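Local atomic coordinates of guanidinopropionase (Pseudomonas aeruginosa, PDB entry 3NIQ), a protein that hydrolyses 3-guanidinopropanoate to beta-alanine and urea, using two manganese ions in each subunit of a homohexamer. Residues His72-Val83 with Phe304-Ala315. Numbering follows the deposited sequence.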
# COMPACT_ATOMS: atom_id res chain seq x y z
N HIS A 72 -11.27 27.90 -13.59
CA HIS A 72 -9.87 28.04 -13.25
C HIS A 72 -9.65 29.25 -12.34
O HIS A 72 -10.15 30.34 -12.63
CB HIS A 72 -9.04 28.17 -14.53
CG HIS A 72 -7.60 27.87 -14.32
ND1 HIS A 72 -6.77 28.70 -13.59
CD2 HIS A 72 -6.84 26.82 -14.70
CE1 HIS A 72 -5.56 28.18 -13.55
NE2 HIS A 72 -5.57 27.03 -14.21
N HIS A 73 -8.90 29.08 -11.24
CA HIS A 73 -8.90 30.11 -10.19
C HIS A 73 -7.95 31.26 -10.52
O HIS A 73 -8.05 32.33 -9.93
CB HIS A 73 -8.63 29.54 -8.77
CG HIS A 73 -7.18 29.31 -8.45
ND1 HIS A 73 -6.48 28.22 -8.90
CD2 HIS A 73 -6.31 30.03 -7.70
CE1 HIS A 73 -5.24 28.27 -8.47
NE2 HIS A 73 -5.10 29.36 -7.73
N VAL A 74 -7.05 31.04 -11.46
CA VAL A 74 -6.13 32.11 -11.85
C VAL A 74 -6.68 32.81 -13.09
O VAL A 74 -6.92 34.01 -13.07
CB VAL A 74 -4.72 31.56 -12.11
CG1 VAL A 74 -3.74 32.69 -12.47
CG2 VAL A 74 -4.24 30.73 -10.90
N SER A 75 -6.87 32.04 -14.15
CA SER A 75 -7.28 32.61 -15.43
C SER A 75 -8.78 32.95 -15.45
O SER A 75 -9.22 33.79 -16.23
CB SER A 75 -6.93 31.63 -16.55
OG SER A 75 -7.74 30.47 -16.49
N ARG A 76 -9.54 32.30 -14.58
CA ARG A 76 -10.99 32.47 -14.52
C ARG A 76 -11.68 31.98 -15.80
O ARG A 76 -12.84 32.28 -16.05
CB ARG A 76 -11.36 33.91 -14.14
CG ARG A 76 -10.84 34.31 -12.75
CD ARG A 76 -11.00 35.80 -12.50
NE ARG A 76 -10.63 36.18 -11.13
CZ ARG A 76 -11.48 36.30 -10.11
NH1 ARG A 76 -12.78 36.06 -10.27
NH2 ARG A 76 -11.04 36.66 -8.91
N ILE A 77 -10.95 31.21 -16.61
CA ILE A 77 -11.56 30.50 -17.72
C ILE A 77 -12.58 29.51 -17.18
O ILE A 77 -12.33 28.79 -16.21
CB ILE A 77 -10.51 29.76 -18.58
CG1 ILE A 77 -9.52 30.79 -19.16
CG2 ILE A 77 -11.21 28.93 -19.68
CD1 ILE A 77 -8.22 30.20 -19.78
N ALA A 78 -13.76 29.51 -17.80
CA ALA A 78 -14.80 28.55 -17.47
C ALA A 78 -15.02 27.75 -18.77
O ALA A 78 -15.85 28.14 -19.60
CB ALA A 78 -16.08 29.27 -17.03
N PRO A 79 -14.26 26.65 -18.95
CA PRO A 79 -14.18 25.95 -20.24
C PRO A 79 -15.54 25.50 -20.79
O PRO A 79 -15.77 25.60 -22.00
CB PRO A 79 -13.29 24.73 -19.94
CG PRO A 79 -13.35 24.55 -18.46
CD PRO A 79 -13.49 25.95 -17.90
N TYR A 80 -16.40 24.99 -19.92
CA TYR A 80 -17.66 24.42 -20.36
C TYR A 80 -18.66 25.49 -20.80
O TYR A 80 -19.56 25.17 -21.56
CB TYR A 80 -18.25 23.53 -19.27
CG TYR A 80 -17.19 22.66 -18.64
CD1 TYR A 80 -16.50 21.70 -19.39
CD2 TYR A 80 -16.86 22.80 -17.30
CE1 TYR A 80 -15.50 20.90 -18.80
CE2 TYR A 80 -15.87 22.03 -16.71
CZ TYR A 80 -15.20 21.09 -17.47
OH TYR A 80 -14.22 20.34 -16.88
N ASP A 81 -18.50 26.72 -20.32
CA ASP A 81 -19.30 27.86 -20.80
C ASP A 81 -18.75 28.38 -22.11
O ASP A 81 -19.52 28.69 -23.02
CB ASP A 81 -19.37 29.01 -19.77
CG ASP A 81 -20.18 28.64 -18.53
OD1 ASP A 81 -21.09 27.79 -18.63
OD2 ASP A 81 -19.91 29.21 -17.46
N LEU A 82 -17.42 28.43 -22.22
CA LEU A 82 -16.77 28.88 -23.44
C LEU A 82 -17.11 28.03 -24.66
O LEU A 82 -17.44 28.57 -25.71
CB LEU A 82 -15.24 28.93 -23.29
CG LEU A 82 -14.65 30.16 -22.65
CD1 LEU A 82 -13.13 30.13 -22.89
CD2 LEU A 82 -15.28 31.43 -23.28
N VAL A 83 -17.03 26.71 -24.52
CA VAL A 83 -17.22 25.80 -25.67
C VAL A 83 -17.89 24.51 -25.23
O VAL A 83 -18.08 24.29 -24.03
CB VAL A 83 -15.87 25.46 -26.38
CG1 VAL A 83 -15.11 26.73 -26.74
CG2 VAL A 83 -15.01 24.55 -25.50
N PHE A 304 -7.29 19.28 -16.82
CA PHE A 304 -8.08 20.50 -16.65
C PHE A 304 -7.30 21.77 -17.02
O PHE A 304 -7.86 22.65 -17.68
CB PHE A 304 -8.61 20.61 -15.22
CG PHE A 304 -9.52 21.80 -15.02
CD1 PHE A 304 -10.82 21.77 -15.50
CD2 PHE A 304 -9.06 22.94 -14.38
CE1 PHE A 304 -11.66 22.87 -15.35
CE2 PHE A 304 -9.93 24.06 -14.22
CZ PHE A 304 -11.21 24.00 -14.69
N GLU A 305 -6.04 21.88 -16.60
CA GLU A 305 -5.24 23.07 -16.94
C GLU A 305 -5.21 23.23 -18.47
O GLU A 305 -5.39 24.33 -18.98
CB GLU A 305 -3.80 22.96 -16.43
CG GLU A 305 -3.63 22.78 -14.93
CD GLU A 305 -3.77 24.08 -14.17
OE1 GLU A 305 -3.68 25.16 -14.80
OE2 GLU A 305 -3.97 24.01 -12.94
N LEU A 306 -4.98 22.13 -19.17
CA LEU A 306 -4.90 22.10 -20.64
C LEU A 306 -6.25 22.36 -21.30
O LEU A 306 -6.32 23.01 -22.35
CB LEU A 306 -4.36 20.76 -21.12
CG LEU A 306 -2.89 20.50 -20.84
CD1 LEU A 306 -2.59 19.01 -21.05
CD2 LEU A 306 -1.99 21.37 -21.70
N LEU A 307 -7.32 21.84 -20.69
CA LEU A 307 -8.67 22.04 -21.20
C LEU A 307 -9.00 23.53 -21.28
O LEU A 307 -9.59 23.99 -22.25
CB LEU A 307 -9.71 21.32 -20.31
CG LEU A 307 -11.18 21.69 -20.50
CD1 LEU A 307 -11.65 21.45 -21.94
CD2 LEU A 307 -12.07 20.89 -19.54
N CYS A 308 -8.62 24.26 -20.25
CA CYS A 308 -8.93 25.68 -20.20
C CYS A 308 -8.31 26.39 -21.40
O CYS A 308 -8.93 27.27 -21.99
CB CYS A 308 -8.47 26.30 -18.89
SG CYS A 308 -9.47 25.73 -17.47
N LEU A 309 -7.09 25.99 -21.75
CA LEU A 309 -6.41 26.62 -22.88
C LEU A 309 -6.95 26.18 -24.22
O LEU A 309 -7.08 27.00 -25.14
CB LEU A 309 -4.90 26.37 -22.80
CG LEU A 309 -4.21 26.77 -21.51
CD1 LEU A 309 -2.71 26.59 -21.65
CD2 LEU A 309 -4.55 28.23 -21.13
N LEU A 310 -7.30 24.91 -24.34
CA LEU A 310 -7.91 24.44 -25.58
C LEU A 310 -9.30 25.04 -25.78
O LEU A 310 -9.68 25.34 -26.91
CB LEU A 310 -8.03 22.91 -25.60
CG LEU A 310 -6.72 22.12 -25.62
CD1 LEU A 310 -7.02 20.65 -25.31
CD2 LEU A 310 -6.07 22.25 -27.02
N ALA A 311 -10.06 25.19 -24.71
CA ALA A 311 -11.35 25.87 -24.80
C ALA A 311 -11.18 27.24 -25.45
O ALA A 311 -11.95 27.59 -26.35
CB ALA A 311 -12.00 26.00 -23.42
N GLU A 312 -10.19 28.02 -25.01
CA GLU A 312 -9.95 29.35 -25.59
C GLU A 312 -9.60 29.27 -27.08
O GLU A 312 -10.08 30.06 -27.87
CB GLU A 312 -8.87 30.11 -24.83
CG GLU A 312 -9.31 30.61 -23.46
CD GLU A 312 -8.47 31.77 -22.95
OE1 GLU A 312 -9.06 32.69 -22.34
OE2 GLU A 312 -7.23 31.76 -23.11
N SER A 313 -8.75 28.31 -27.46
CA SER A 313 -8.41 28.15 -28.87
C SER A 313 -9.63 27.77 -29.68
O SER A 313 -9.89 28.35 -30.73
CB SER A 313 -7.28 27.12 -29.08
OG SER A 313 -6.05 27.63 -28.63
N ALA A 314 -10.41 26.80 -29.19
CA ALA A 314 -11.62 26.39 -29.88
C ALA A 314 -12.63 27.55 -29.99
O ALA A 314 -13.40 27.63 -30.96
CB ALA A 314 -12.27 25.18 -29.21
N ALA A 315 -12.61 28.44 -29.00
CA ALA A 315 -13.54 29.56 -28.96
C ALA A 315 -13.17 30.57 -30.04
O ALA A 315 -14.04 31.09 -30.73
CB ALA A 315 -13.55 30.23 -27.56
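His-72 NE2 donates to Glu-305 OE1 over 2.7 Å at a nearly straight 166°. The acceptor lies in the imidazole plane, yet the bond reaches the carboxylate from above the plane of the carboxylate, the two planes standing 84° apart. A chi1 of -161° puts CG anti to the backbone N and carries the ring toward the helix, where NE2 reaches Glu-305; behind it ND1 accepts from Val-74 N at 3.2 Å, so both ring nitrogens are engaged and the ring's rotation is fixed. Salt-bridged also to Arg-270, Glu-305 OE1 is gripped twice. Cys-308 SG lies at the imidazole edge, 3.8 Å from His-72 CB.

Pro-79 is a knob in a hole formed by Phe-304, Leu-307, Cys-308 and Ala-311, its CB 3.7 Å from Leu-307 CG. Leu-307 CD2 also meets Tyr-80 CE1 at 3.5 Å. On the other flank, the Ile-77 side chain crosses that of Glu-312 at about a right angle, with Ile-77 CD1 3.5 Å from Glu-312 CD, while OE1 of that glutamate pairs with Arg-273.

The loop from His-72, helix 79-82 and Val-83, whose CG2 meets Ala-311 CB, together pack on helix 294-317, away from the manganese site; Leu-307 and Leu-310 rest on strand 118-123, and Glu-305 and Leu-306 touch helix 262-270.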